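PDB 3U55: phosphoribosylaminoimidazole-succinocarboxamide synthase from Pyrococcus horikoshii, which catalyses the ATP-dependent joining of L-aspartate to the carboxylate of 5-aminoimidazole-4-carboxylate ribonucleotide, giving SAICAR, ADP and phosphate in de novo purine synthesis. Local coordinates for residues F57-E62 with N157-D162; N94-S99 with Y110-P115; G168-D173 with W200-K205; R206-D211 with K225-R230. All blocks are in the same frame, centred on the assembly; numbering follows the deposited sequence. Where two conformers were deposited one is given.

Contact 1 of 4, residues F57-E62 with N157-D162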
loop_
_atom_site.group_PDB
_atom_site.type_symbol
_atom_site.label_atom_id
_atom_site.label_comp_id
_atom_site.label_asym_id
_atom_site.label_seq_id
_atom_site.Cartn_x
_atom_site.Cartn_y
_atom_site.Cartn_z
ATOM N N PHE A 57 19.109 13.502 15.859
ATOM C CA PHE A 57 18.097 13.736 16.907
ATOM C C PHE A 57 18.189 15.142 17.486
ATOM O O PHE A 57 17.166 15.806 17.673
ATOM C CB PHE A 57 18.193 12.726 18.054
ATOM C CG PHE A 57 17.703 11.337 17.713
ATOM C CD1 PHE A 57 16.574 11.143 16.924
ATOM C CD2 PHE A 57 18.363 10.218 18.225
ATOM C CE1 PHE A 57 16.122 9.849 16.627
ATOM C CE2 PHE A 57 17.921 8.924 17.937
ATOM C CZ PHE A 57 16.802 8.739 17.136
ATOM N N LYS A 58 19.410 15.587 17.780
ATOM C CA LYS A 58 19.619 16.926 18.333
ATOM C C LYS A 58 19.161 18.009 17.359
ATOM O O LYS A 58 18.492 18.962 17.761
ATOM C CB LYS A 58 21.084 17.132 18.730
ATOM C CG LYS A 58 21.463 16.456 20.039
ATOM C CD LYS A 58 22.964 16.539 20.284
ATOM C CE LYS A 58 23.320 16.059 21.685
ATOM N NZ LYS A 58 24.797 15.972 21.876
ATOM N N LEU A 59 19.492 17.838 16.077
ATOM C CA LEU A 59 19.050 18.769 15.032
ATOM C C LEU A 59 17.518 18.856 14.941
ATOM O O LEU A 59 16.947 19.951 14.886
ATOM C CB LEU A 59 19.660 18.386 13.675
ATOM C CG LEU A 59 19.162 19.098 12.411
ATOM C CD1 LEU A 59 19.682 20.531 12.325
ATOM C CD2 LEU A 59 19.581 18.304 11.176
ATOM N N LEU A 60 16.858 17.701 14.936
ATOM C CA LEU A 60 15.393 17.655 14.855
ATOM C C LEU A 60 14.726 18.273 16.083
ATOM O O LEU A 60 13.723 18.986 15.963
ATOM C CB LEU A 60 14.919 16.219 14.626
ATOM C CG LEU A 60 15.384 15.604 13.304
ATOM C CD1 LEU A 60 15.021 14.133 13.256
ATOM C CD2 LEU A 60 14.766 16.356 12.120
ATOM N N GLU A 61 15.299 18.026 17.256
ATOM C CA GLU A 61 14.780 18.604 18.500
ATOM C C GLU A 61 14.831 20.134 18.470
ATOM O O GLU A 61 13.900 20.800 18.928
ATOM C CB GLU A 61 15.536 18.061 19.716
ATOM C CG GLU A 61 15.193 16.616 20.100
ATOM C CD GLU A 61 13.866 16.475 20.839
ATOM O OE1 GLU A 61 13.450 15.322 21.088
ATOM O OE2 GLU A 61 13.235 17.505 21.170
ATOM N N GLU A 62 15.912 20.676 17.911
ATOM C CA GLU A 62 16.085 22.125 17.755
ATOM C C GLU A 62 15.017 22.711 16.839
ATOM O O GLU A 62 14.636 23.874 16.978
ATOM C CB GLU A 62 17.473 22.444 17.197
ATOM C CG GLU A 62 18.609 22.264 18.202
ATOM C CD GLU A 62 19.986 22.602 17.636
ATOM O OE1 GLU A 62 20.903 22.874 18.441
ATOM O OE2 GLU A 62 20.160 22.592 16.399
ATOM N N ASN A 157 11.741 15.199 6.990
ATOM C CA ASN A 157 12.312 15.158 5.647
ATOM C C ASN A 157 12.885 16.510 5.235
ATOM O O ASN A 157 14.035 16.574 4.824
ATOM C CB ASN A 157 11.288 14.666 4.634
ATOM C CG ASN A 157 11.879 14.485 3.235
ATOM O OD1 ASN A 157 12.992 13.979 3.066
ATOM N ND2 ASN A 157 11.122 14.902 2.226
ATOM N N GLU A 158 12.097 17.577 5.370
ATOM C CA GLU A 158 12.555 18.921 4.982
ATOM C C GLU A 158 13.830 19.332 5.722
ATOM O O GLU A 158 14.789 19.796 5.099
ATOM C CB GLU A 158 11.447 19.966 5.183
ATOM C CG GLU A 158 10.269 19.833 4.216
ATOM C CD GLU A 158 10.685 19.871 2.749
ATOM O OE1 GLU A 158 10.472 18.860 2.037
ATOM O OE2 GLU A 158 11.237 20.903 2.312
ATOM N N ILE A 159 13.832 19.151 7.041
ATOM C CA ILE A 159 14.976 19.496 7.894
ATOM C C ILE A 159 16.237 18.725 7.511
ATOM O O ILE A 159 17.304 19.327 7.335
ATOM C CB ILE A 159 14.677 19.245 9.396
ATOM C CG1 ILE A 159 13.484 20.090 9.855
ATOM C CG2 ILE A 159 15.921 19.527 10.254
ATOM C CD1 ILE A 159 12.659 19.448 10.972
ATOM N N LEU A 160 16.114 17.404 7.386
ATOM C CA LEU A 160 17.264 16.557 7.061
ATOM C C LEU A 160 17.792 16.816 5.654
ATOM O O LEU A 160 18.998 16.958 5.471
ATOM C CB LEU A 160 16.936 15.071 7.238
ATOM C CG LEU A 160 16.567 14.579 8.642
ATOM C CD1 LEU A 160 16.277 13.083 8.582
ATOM C CD2 LEU A 160 17.668 14.874 9.662
ATOM N N LYS A 161 16.885 16.900 4.682
ATOM C CA LYS A 161 17.288 17.113 3.292
ATOM C C LYS A 161 17.999 18.457 3.121
ATOM O O LYS A 161 19.028 18.516 2.453
ATOM C CB LYS A 161 16.113 16.933 2.311
ATOM C CG LYS A 161 15.167 18.123 2.155
ATOM C CD LYS A 161 13.783 17.673 1.682
ATOM C CE LYS A 161 13.825 17.015 0.320
ATOM N NZ LYS A 161 13.764 18.012 -0.782
ATOM N N ASP A 162 17.481 19.515 3.756
ATOM C CA ASP A 162 18.110 20.848 3.707
ATOM C C ASP A 162 19.498 20.837 4.345
ATOM O O ASP A 162 20.465 21.335 3.767
ATOM C CB ASP A 162 17.241 21.898 4.407
ATOM C CG ASP A 162 15.979 22.247 3.629
ATOM O OD1 ASP A 162 15.874 21.908 2.427
ATOM O OD2 ASP A 162 15.077 22.871 4.230
#

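Contact 2 of 4, residues N94-S99 with Y110-P115. With SO4 (sulfate ion), chain B.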
loop_
_atom_site.group_PDB
_atom_site.type_symbol
_atom_site.label_atom_id
_atom_site.label_comp_id
_atom_site.label_asym_id
_atom_site.label_seq_id
_atom_site.Cartn_x
_atom_site.Cartn_y
_atom_site.Cartn_z
ATOM N N ASN A 94 12.409 10.854 -1.614
ATOM C CA ASN A 94 12.600 12.045 -2.444
ATOM C C ASN A 94 13.098 11.690 -3.843
ATOM O O ASN A 94 12.795 12.383 -4.830
ATOM C CB ASN A 94 13.627 12.962 -1.787
ATOM C CG ASN A 94 13.185 13.454 -0.430
ATOM O OD1 ASN A 94 12.105 14.045 -0.289
ATOM N ND2 ASN A 94 14.015 13.222 0.580
ATOM N N VAL A 95 13.875 10.614 -3.908
ATOM C CA VAL A 95 14.480 10.131 -5.143
ATOM C C VAL A 95 14.145 8.650 -5.257
ATOM O O VAL A 95 14.113 7.943 -4.241
ATOM C CB VAL A 95 16.012 10.340 -5.111
ATOM C CG1 VAL A 95 16.685 9.736 -6.337
ATOM C CG2 VAL A 95 16.350 11.821 -4.984
ATOM N N VAL A 96 13.872 8.180 -6.475
ATOM C CA VAL A 96 13.522 6.765 -6.684
ATOM C C VAL A 96 14.732 5.851 -6.446
ATOM O O VAL A 96 15.808 6.035 -7.029
ATOM C CB VAL A 96 12.893 6.504 -8.082
ATOM C CG1 VAL A 96 12.688 5.027 -8.322
ATOM C CG2 VAL A 96 11.555 7.241 -8.224
ATOM N N ALA A 97 14.537 4.875 -5.562
ATOM C CA ALA A 97 15.555 3.886 -5.223
ATOM C C ALA A 97 14.863 2.724 -4.526
ATOM O O ALA A 97 13.692 2.828 -4.159
ATOM C CB ALA A 97 16.617 4.505 -4.309
ATOM N N GLY A 98 15.585 1.617 -4.359
ATOM C CA GLY A 98 15.097 0.472 -3.594
ATOM C C GLY A 98 13.786 -0.114 -4.081
ATOM O O GLY A 98 13.574 -0.263 -5.289
ATOM N N SER A 99 12.901 -0.426 -3.132
ATOM C CA SER A 99 11.640 -1.127 -3.424
ATOM C C SER A 99 10.663 -0.315 -4.277
ATOM O O SER A 99 9.771 -0.879 -4.907
ATOM C CB SER A 99 10.951 -1.593 -2.127
ATOM O OG SER A 99 10.255 -0.532 -1.491
ATOM N N TYR A 110 15.395 8.807 -10.366
ATOM C CA TYR A 110 14.278 9.672 -10.760
ATOM C C TYR A 110 13.940 10.610 -9.605
ATOM O O TYR A 110 13.770 10.172 -8.461
ATOM C CB TYR A 110 13.070 8.832 -11.158
ATOM C CG TYR A 110 11.894 9.579 -11.751
ATOM C CD1 TYR A 110 11.706 9.645 -13.144
ATOM C CD2 TYR A 110 10.946 10.190 -10.926
ATOM C CE1 TYR A 110 10.601 10.315 -13.694
ATOM C CE2 TYR A 110 9.845 10.859 -11.467
ATOM C CZ TYR A 110 9.685 10.916 -12.850
ATOM O OH TYR A 110 8.592 11.565 -13.364
ATOM N N GLU A 111 13.884 11.901 -9.920
ATOM C CA GLU A 111 13.540 12.945 -8.962
ATOM C C GLU A 111 12.030 13.040 -8.834
ATOM O O GLU A 111 11.336 13.372 -9.799
ATOM C CB GLU A 111 14.099 14.287 -9.442
ATOM C CG GLU A 111 13.935 15.432 -8.467
ATOM C CD GLU A 111 15.215 15.723 -7.726
ATOM O OE1 GLU A 111 15.726 14.811 -7.032
ATOM O OE2 GLU A 111 15.715 16.865 -7.856
ATOM N N LEU A 112 11.516 12.741 -7.642
ATOM C CA LEU A 112 10.081 12.809 -7.406
ATOM C C LEU A 112 9.572 14.261 -7.387
ATOM O O LEU A 112 10.247 15.145 -6.856
ATOM C CB LEU A 112 9.706 12.035 -6.130
ATOM C CG LEU A 112 10.011 10.531 -6.220
ATOM C CD1 LEU A 112 9.940 9.841 -4.846
ATOM C CD2 LEU A 112 9.087 9.831 -7.216
ATOM N N PRO A 113 8.385 14.510 -7.980
ATOM C CA PRO A 113 7.826 15.869 -8.009
ATOM C C PRO A 113 7.466 16.373 -6.606
ATOM O O PRO A 113 7.433 17.582 -6.369
ATOM C CB PRO A 113 6.578 15.726 -8.886
ATOM C CG PRO A 113 6.201 14.266 -8.806
ATOM C CD PRO A 113 7.485 13.514 -8.603
ATOM N N GLU A 114 7.203 15.434 -5.697
ATOM C CA GLU A 114 7.022 15.709 -4.277
ATOM C C GLU A 114 7.312 14.423 -3.496
ATOM O O GLU A 114 7.287 13.332 -4.074
ATOM C CB GLU A 114 5.610 16.242 -3.978
ATOM C CG GLU A 114 4.462 15.243 -4.166
ATOM C CD GLU A 114 4.026 15.071 -5.613
ATOM O OE1 GLU A 114 3.721 13.920 -5.999
ATOM O OE2 GLU A 114 3.982 16.077 -6.364
ATOM N N PRO A 115 7.595 14.541 -2.187
ATOM C CA PRO A 115 7.949 13.334 -1.434
ATOM C C PRO A 115 6.829 12.284 -1.408
ATOM O O PRO A 115 5.644 12.633 -1.381
ATOM C CB PRO A 115 8.209 13.865 -0.021
ATOM C CG PRO A 115 8.527 15.311 -0.203
ATOM C CD PRO A 115 7.666 15.753 -1.350
HETATM S S SO4 B . 13.445 -0.142 0.511
HETATM O O1 SO4 B . 13.479 0.749 -0.636
HETATM O O2 SO4 B . 14.575 0.121 1.394
HETATM O O3 SO4 B . 12.178 0.073 1.212
HETATM O O4 SO4 B . 13.532 -1.523 0.056
HETATM O O HOH W 1 12.106 15.023 -4.948
#

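Contact 3 of 4, residues G168-D173 with W200-K205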
loop_
_atom_site.group_PDB
_atom_site.type_symbol
_atom_site.label_atom_id
_atom_site.label_comp_id
_atom_site.label_asym_id
_atom_site.label_seq_id
_atom_site.Cartn_x
_atom_site.Cartn_y
_atom_site.Cartn_z
ATOM N N GLY A 168 26.594 18.670 0.878
ATOM C CA GLY A 168 26.851 17.958 -0.373
ATOM C C GLY A 168 26.348 16.531 -0.406
ATOM O O GLY A 168 26.931 15.674 -1.076
ATOM N N ILE A 169 25.268 16.265 0.327
ATOM C CA ILE A 169 24.666 14.926 0.414
ATOM C C ILE A 169 23.177 14.979 0.044
ATOM O O ILE A 169 22.441 15.795 0.603
ATOM C CB ILE A 169 24.810 14.344 1.851
ATOM C CG1 ILE A 169 26.286 14.249 2.260
ATOM C CG2 ILE A 169 24.134 12.971 1.965
ATOM C CD1 ILE A 169 26.499 14.028 3.737
ATOM N N ILE A 170 22.743 14.106 -0.858
ATOM C CA ILE A 170 21.344 14.006 -1.253
ATOM C C ILE A 170 20.633 12.981 -0.371
ATOM O O ILE A 170 21.021 11.817 -0.326
ATOM C CB ILE A 170 21.217 13.586 -2.740
ATOM C CG1 ILE A 170 21.945 14.593 -3.649
ATOM C CG2 ILE A 170 19.752 13.435 -3.139
ATOM C CD1 ILE A 170 22.027 14.169 -5.104
ATOM N N LEU A 171 19.599 13.427 0.339
ATOM C CA LEU A 171 18.752 12.521 1.095
ATOM C C LEU A 171 17.783 11.857 0.134
ATOM O O LEU A 171 16.794 12.464 -0.285
ATOM C CB LEU A 171 17.987 13.271 2.186
ATOM C CG LEU A 171 17.103 12.389 3.081
ATOM C CD1 LEU A 171 17.940 11.357 3.852
ATOM C CD2 LEU A 171 16.294 13.255 4.025
ATOM N N VAL A 172 18.084 10.613 -0.223
ATOM C CA VAL A 172 17.291 9.876 -1.205
ATOM C C VAL A 172 15.973 9.365 -0.605
ATOM O O VAL A 172 14.886 9.590 -1.162
ATOM C CB VAL A 172 18.117 8.722 -1.806
ATOM C CG1 VAL A 172 17.226 7.719 -2.526
ATOM C CG2 VAL A 172 19.208 9.286 -2.741
ATOM N N ASP A 173 16.095 8.669 0.522
ATOM C CA ASP A 173 14.948 8.219 1.311
ATOM C C ASP A 173 15.416 7.926 2.734
ATOM O O ASP A 173 16.618 7.968 3.014
ATOM C CB ASP A 173 14.237 7.002 0.672
ATOM C CG ASP A 173 15.143 5.767 0.516
ATOM O OD1 ASP A 173 15.852 5.378 1.470
ATOM O OD2 ASP A 173 15.108 5.157 -0.569
ATOM N N TRP A 200 23.279 9.903 -0.932
ATOM C CA TRP A 200 24.129 9.930 -2.134
ATOM C C TRP A 200 25.004 11.178 -2.142
ATOM O O TRP A 200 24.550 12.261 -1.771
ATOM C CB TRP A 200 23.281 9.922 -3.411
ATOM C CG TRP A 200 22.563 8.639 -3.720
ATOM C CD1 TRP A 200 22.562 7.483 -2.982
ATOM C CD2 TRP A 200 21.701 8.395 -4.841
ATOM N NE1 TRP A 200 21.768 6.539 -3.582
ATOM C CE2 TRP A 200 21.229 7.069 -4.726
ATOM C CE3 TRP A 200 21.284 9.170 -5.932
ATOM C CZ2 TRP A 200 20.358 6.499 -5.657
ATOM C CZ3 TRP A 200 20.420 8.598 -6.866
ATOM C CH2 TRP A 200 19.968 7.277 -6.719
ATOM N N ASP A 201 26.257 11.040 -2.576
ATOM C CA ASP A 201 27.095 12.224 -2.771
ATOM C C ASP A 201 26.449 13.117 -3.833
ATOM O O ASP A 201 26.007 12.621 -4.864
ATOM C CB ASP A 201 28.515 11.843 -3.195
ATOM C CG ASP A 201 29.351 13.059 -3.561
ATOM O OD1 ASP A 201 29.630 13.876 -2.669
ATOM O OD2 ASP A 201 29.705 13.208 -4.743
ATOM N N ALA A 202 26.383 14.422 -3.574
ATOM C CA ALA A 202 25.719 15.349 -4.502
ATOM C C ALA A 202 26.441 15.448 -5.843
ATOM O O ALA A 202 25.804 15.570 -6.889
ATOM C CB ALA A 202 25.563 16.733 -3.877
ATOM N N LYS A 203 27.768 15.387 -5.803
ATOM C CA LYS A 203 28.577 15.467 -7.016
ATOM C C LYS A 203 28.513 14.172 -7.842
ATOM O O LYS A 203 28.179 14.205 -9.024
ATOM C CB LYS A 203 30.025 15.828 -6.665
ATOM C CG LYS A 203 30.855 16.287 -7.851
ATOM N N THR A 204 28.793 13.037 -7.207
ATOM C CA THR A 204 28.967 11.769 -7.924
ATOM C C THR A 204 27.750 10.828 -7.949
ATOM O O THR A 204 27.721 9.878 -8.738
ATOM C CB THR A 204 30.175 10.983 -7.359
ATOM O OG1 THR A 204 29.894 10.590 -6.011
ATOM C CG2 THR A 204 31.439 11.846 -7.385
ATOM N N LYS A 205 26.764 11.080 -7.085
ATOM C CA LYS A 205 25.577 10.209 -6.941
ATOM C C LYS A 205 25.870 8.834 -6.334
ATOM O O LYS A 205 25.012 7.952 -6.372
ATOM C CB LYS A 205 24.821 10.023 -8.269
ATOM C CG LYS A 205 23.715 11.034 -8.561
ATOM C CD LYS A 205 24.255 12.289 -9.208
ATOM C CE LYS A 205 24.143 13.480 -8.281
ATOM N NZ LYS A 205 22.862 14.215 -8.489
#

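Contact 4 of 4, residues R206-D211 with K225-R230. With SO4 (sulfate ion), chain C.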
loop_
_atom_site.group_PDB
_atom_site.type_symbol
_atom_site.label_atom_id
_atom_site.label_comp_id
_atom_site.label_asym_id
_atom_site.label_seq_id
_atom_site.Cartn_x
_atom_site.Cartn_y
_atom_site.Cartn_z
ATOM N N ARG A 206 27.060 8.643 -5.770
ATOM C CA ARG A 206 27.397 7.335 -5.202
ATOM C C ARG A 206 26.868 7.166 -3.773
ATOM O O ARG A 206 26.763 8.143 -3.009
ATOM C CB ARG A 206 28.902 7.042 -5.301
ATOM C CG ARG A 206 29.753 7.549 -4.154
ATOM C CD ARG A 206 31.220 7.186 -4.387
ATOM N NE ARG A 206 31.858 6.682 -3.170
ATOM C CZ ARG A 206 32.411 7.441 -2.228
ATOM N NH1 ARG A 206 32.421 8.765 -2.340
ATOM N NH2 ARG A 206 32.961 6.871 -1.165
ATOM N N SER A 207 26.546 5.919 -3.435
ATOM C CA SER A 207 25.924 5.569 -2.158
ATOM C C SER A 207 26.896 5.723 -1.005
ATOM O O SER A 207 28.032 5.246 -1.069
ATOM C CB SER A 207 25.400 4.131 -2.194
ATOM O OG SER A 207 24.324 3.992 -3.109
ATOM N N LEU A 208 26.442 6.402 0.044
ATOM C CA LEU A 208 27.200 6.519 1.278
ATOM C C LEU A 208 26.308 6.021 2.417
ATOM O O LEU A 208 25.998 6.757 3.352
ATOM C CB LEU A 208 27.635 7.969 1.495
ATOM C CG LEU A 208 28.631 8.562 0.489
ATOM C CD1 LEU A 208 28.777 10.065 0.685
ATOM C CD2 LEU A 208 29.986 7.862 0.597
ATOM N N ASP A 209 25.903 4.757 2.303
ATOM C CA ASP A 209 24.885 4.159 3.161
ATOM C C ASP A 209 24.935 2.637 3.088
ATOM O O ASP A 209 25.862 2.059 2.509
ATOM C CB ASP A 209 23.489 4.658 2.751
ATOM C CG ASP A 209 23.189 4.415 1.273
ATOM O OD1 ASP A 209 22.592 5.300 0.626
ATOM O OD2 ASP A 209 23.557 3.343 0.753
ATOM N N LYS A 210 23.920 1.996 3.663
ATOM C CA LYS A 210 23.830 0.540 3.708
ATOM C C LYS A 210 23.814 -0.157 2.330
ATOM O O LYS A 210 24.108 -1.348 2.246
ATOM C CB LYS A 210 22.609 0.131 4.534
ATOM C CG LYS A 210 22.646 -1.291 5.072
ATOM C CD LYS A 210 21.359 -1.579 5.821
ATOM C CE LYS A 210 21.322 -2.987 6.336
ATOM N NZ LYS A 210 20.033 -3.296 7.029
ATOM N N ASP A 211 23.479 0.571 1.264
ATOM C CA ASP A 211 23.491 -0.004 -0.097
ATOM C C ASP A 211 24.895 -0.453 -0.531
ATOM O O ASP A 211 25.039 -1.314 -1.403
ATOM C CB ASP A 211 22.902 0.963 -1.130
ATOM C CG ASP A 211 21.373 0.908 -1.198
ATOM O OD1 ASP A 211 20.761 -0.056 -0.689
ATOM O OD2 ASP A 211 20.784 1.830 -1.793
ATOM N N LYS A 225 32.176 6.488 7.436
ATOM C CA LYS A 225 33.144 7.478 7.924
ATOM C C LYS A 225 33.029 8.777 7.138
ATOM O O LYS A 225 33.074 9.864 7.719
ATOM C CB LYS A 225 34.579 6.957 7.807
ATOM C CG LYS A 225 35.013 5.991 8.895
ATOM C CD LYS A 225 36.425 5.483 8.609
ATOM C CE LYS A 225 36.987 4.685 9.768
ATOM N NZ LYS A 225 38.354 4.168 9.473
ATOM N N GLU A 226 32.884 8.649 5.820
ATOM C CA GLU A 226 32.807 9.794 4.914
ATOM C C GLU A 226 31.603 10.663 5.271
ATOM O O GLU A 226 31.722 11.886 5.353
ATOM C CB GLU A 226 32.721 9.318 3.460
ATOM C CG GLU A 226 33.723 9.985 2.518
ATOM C CD GLU A 226 33.153 11.185 1.788
ATOM O OE1 GLU A 226 33.534 12.331 2.123
ATOM O OE2 GLU A 226 32.331 10.982 0.869
ATOM N N ILE A 227 30.457 10.020 5.494
ATOM C CA ILE A 227 29.254 10.696 5.986
ATOM C C ILE A 227 29.544 11.427 7.292
ATOM O O ILE A 227 29.247 12.618 7.421
ATOM C CB ILE A 227 28.069 9.701 6.183
ATOM C CG1 ILE A 227 27.521 9.234 4.833
ATOM C CG2 ILE A 227 26.954 10.322 7.033
ATOM C CD1 ILE A 227 26.790 10.319 4.019
ATOM N N TYR A 228 30.142 10.715 8.248
ATOM C CA TYR A 228 30.457 11.284 9.548
ATOM C C TYR A 228 31.378 12.500 9.415
ATOM O O TYR A 228 31.151 13.526 10.057
ATOM C CB TYR A 228 31.075 10.227 10.475
ATOM C CG TYR A 228 31.462 10.755 11.843
ATOM C CD1 TYR A 228 32.707 11.352 12.052
ATOM C CD2 TYR A 228 30.589 10.659 12.927
ATOM C CE1 TYR A 228 33.071 11.848 13.302
ATOM C CE2 TYR A 228 30.949 11.149 14.188
ATOM C CZ TYR A 228 32.192 11.739 14.365
ATOM O OH TYR A 228 32.564 12.228 15.597
ATOM N N GLU A 229 32.411 12.369 8.584
ATOM C CA GLU A 229 33.395 13.434 8.371
ATOM C C GLU A 229 32.778 14.667 7.728
ATOM O O GLU A 229 33.058 15.791 8.140
ATOM C CB GLU A 229 34.565 12.933 7.519
ATOM C CG GLU A 229 35.515 11.995 8.256
ATOM C CD GLU A 229 36.563 11.370 7.346
ATOM O OE1 GLU A 229 37.000 12.036 6.381
ATOM O OE2 GLU A 229 36.951 10.210 7.602
ATOM N N ARG A 230 31.938 14.450 6.720
ATOM C CA ARG A 230 31.247 15.547 6.044
ATOM C C ARG A 230 30.302 16.306 6.965
ATOM O O ARG A 230 30.179 17.530 6.858
ATOM C CB ARG A 230 30.471 15.031 4.841
ATOM C CG ARG A 230 31.336 14.730 3.656
ATOM C CD ARG A 230 30.549 14.889 2.394
ATOM N NE ARG A 230 30.962 13.909 1.405
ATOM C CZ ARG A 230 30.512 13.866 0.160
ATOM N NH1 ARG A 230 29.626 14.761 -0.264
ATOM N NH2 ARG A 230 30.954 12.927 -0.662
HETATM S S SO4 C . 17.243 -4.675 4.450
HETATM O O1 SO4 C . 18.483 -4.017 4.846
HETATM O O2 SO4 C . 16.951 -5.746 5.397
HETATM O O3 SO4 C . 16.162 -3.693 4.464
HETATM O O4 SO4 C . 17.398 -5.236 3.109
#

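Contact 1 of 4, residues F57-E62 with N157-D162
Leu59 and Ile159 run past each other in opposite directions, each directed from its own helix at the other, so that they meet alongside and not end-on. The touching branch of Ile159 is its methyl CG2, which lies 3.9 Å from Leu59 CG. CG of Leu59 sits anti to the backbone N (chi1 171°), which carries the isobutyl group out across the gap, where CD2 approaches Leu160 CD2 at 4.2 Å. Leu60 takes the other common leucine position, with CG anti to the carbonyl carbon (chi1 -63°). Its CB does not aim straight at helix 143-165, yet its methyl CD2 reaches inward and crosses Ile159 at a slant, 3.9 Å from Ile159 CG2. That same Leu60 CD2 lies 4.1 Å from Leu160 CD2, so one methyl touches both Ile159 and Leu160.

All four cross-contacts are between aliphatic carbons, and no hydrogen bond spans the pair; the closest approaches are ordinary van der Waals distances. The axes of the two short helical segments come no nearer than 10.4 Å and their N-to-C directions differ by 124°, an oblique, broadly antiparallel crossing. This spacing agrees with an interface bridged by side chains, since even the closest CA atoms, those of Leu60 and Ile159, are 7.2 Å apart.

The contact brings the C-terminal end of helix 45-62 against the later turns of helix 143-165. Leu60 also packs on Ile65, Ile192 and Val156, while Leu59 touches Tyr163. Leu160, with Asn157, also packs on Leu171 of strand 169-180, so helix 143-165 is shared between helix 45-62 and the sheet.

Contact 2 of 4, residues N94-S99 with Y110-P115
An antiparallel bridge at the start of strand 111-121 joins it to the chain leaving strand 84-93: Val95 and Glu111 form a non-hydrogen-bonded pair, and backbone bonds flank it. Val96 N donates to Tyr110 O at 2.8 Å, nearly straight (168° at the hydrogen) and in the carbonyl plane. Leu112 N donates to Asn94 O at 3.1 Å, tilted 24° from that carbonyl's plane. Asn94 O takes a second proton from a water, 2.7 Å away, which also donates to Leu112 O and so ties the two backbones once more.

The two strands are neighbours in the branched antiparallel sheet that also contains strand 169-180, and the chain between them holds no helix or strand. Val96 places CG2 anti to its carbonyl carbon (chi1 174° for CG1), and this methyl touches both Tyr110 CB and Leu112 CD2, 3.7 Å from each. On the Val95 side, Glu111 bends at chi2 and brings OE1 to 3.7 Å from Val95 CG2. Asn94 rests OD1 against the Pro115 ring, while its ND2 donates to Asn157 OD1 and Leu171 O. Farther along, Ser99 N donates to O1 of a sulfate, probably from the crystallisation liquor, which Arg93 and Arg198 also bind.

Contact 3 of 4, residues G168-D173 with W200-K205
Asp201 OD2 is gripped twice from within its own turn, by Thr204 N at 2.6 Å and by Thr204 OG1 at 2.9 Å. Both donors meet its anti side but come from opposite faces of the carboxylate plane, and the bond from the backbone N three residues on makes this an Asx motif. OD1 of the same group makes a salt bridge to Arg230. Across the contact, Ile170 and Trp200 exchange a pair of backbone bonds: Ile170 N to Trp200 O at 2.7 Å, and Trp200 N to Ile170 O at 3.0 Å. Each is close to straight and lies in the carbonyl plane.

This is the antiparallel pairing of strand 169-180 with strand 197-201. Here Ile170 with Trp200 is a hydrogen-bonded pair and Ile169 with Asp201 a non-hydrogen-bonded one. Gly168, with positive phi, is also the C-prime residue of the Schellman motif ending helix 143-165; its O accepts from Ala202 N, which stands 45° out of the carbonyl plane.

With CG anti to the carbonyl carbon (chi1 -70°), Trp200 turns one face of its indole to Val172 CG2, a CH-pi contact. The methyl lies 3.4 Å from the centroid of the five-membered ring, only 13° off the normal. Lys205 O lies over the opposite face, offset toward the rim. The bent Lys205 chain folds back to set NZ 3.5 Å from Ile170 CD1.

Contact 4 of 4, residues R206-D211 with K225-R230
Leu208 lies over the Arg230 guanidinium, its CD1 methyl coming over one face of that group, 3.8 Å from NH2, with the two side chains crossing at about a right angle. The flat group it covers belongs to a salt-bridge network of Arg206, Glu226 and Arg230, which joins the loop after strand 197-201 to helix 220-232.

Within the helix, Arg230 grips Glu226 side-on, one turn apart. Its NH2 donates to the syn lone pair of Glu226 OE2 at 2.8 Å, and its NE to Glu226 OE1 at 3.1 Å. Both carboxylate oxygens are near the guanidinium plane, so the paired bonds limit rotation of the arginine head. NH1 of Arg230 has a further partner in Asp201. Arg206 reaches the network from the loop: its NH1 is 3.9 Å from Glu226 OE2, a long salt bridge in which the two planes differ by 13°. The Arg206 chain, bent at chi3, runs back over its own loop, where Leu208 CD2 lies 3.5 Å above one face of the Arg206 guanidinium plane, offset toward the rim. Leu208 thus touches both arginines, and its CD1 also lies 3.7 Å from Glu226 OE2.

Deeper in, Leu208 CB packs on Ile227 CD1 at 3.6 Å, and Ile227 also touches Leu52 and Phe199. Farther along the loop, Asp209 OD2 caps the turn into helix 211-214 by accepting from Asp211 N. Leu208 O has no polar partner; Ile227 CG1 lies 3.3 Å from it.

From the N terminus, helix 45-62 supplies the first half of contact 1, whose long loop closes only when helix 143-165 returns. Contact 2, a short closure joining strand 84-93's exit to strand 111-121, is nested inside that loop. Contacts 3 and 4 follow in series: one pairs strand 169-180 with strand 197-201; the other sets the following loop on helix 220-232. None of the loops cross. Contact 1 meets contact 3 where helix 143-165 packs on strand 169-180, and contact 2 through Asn157. A probable backbone bond from Asn94 N to Val172 O joins contacts 2 and 3; another, Asp201 N to Arg206 O, joins contacts 3 and 4, centres 9 Å apart. Contacts 1 and 4 do not touch.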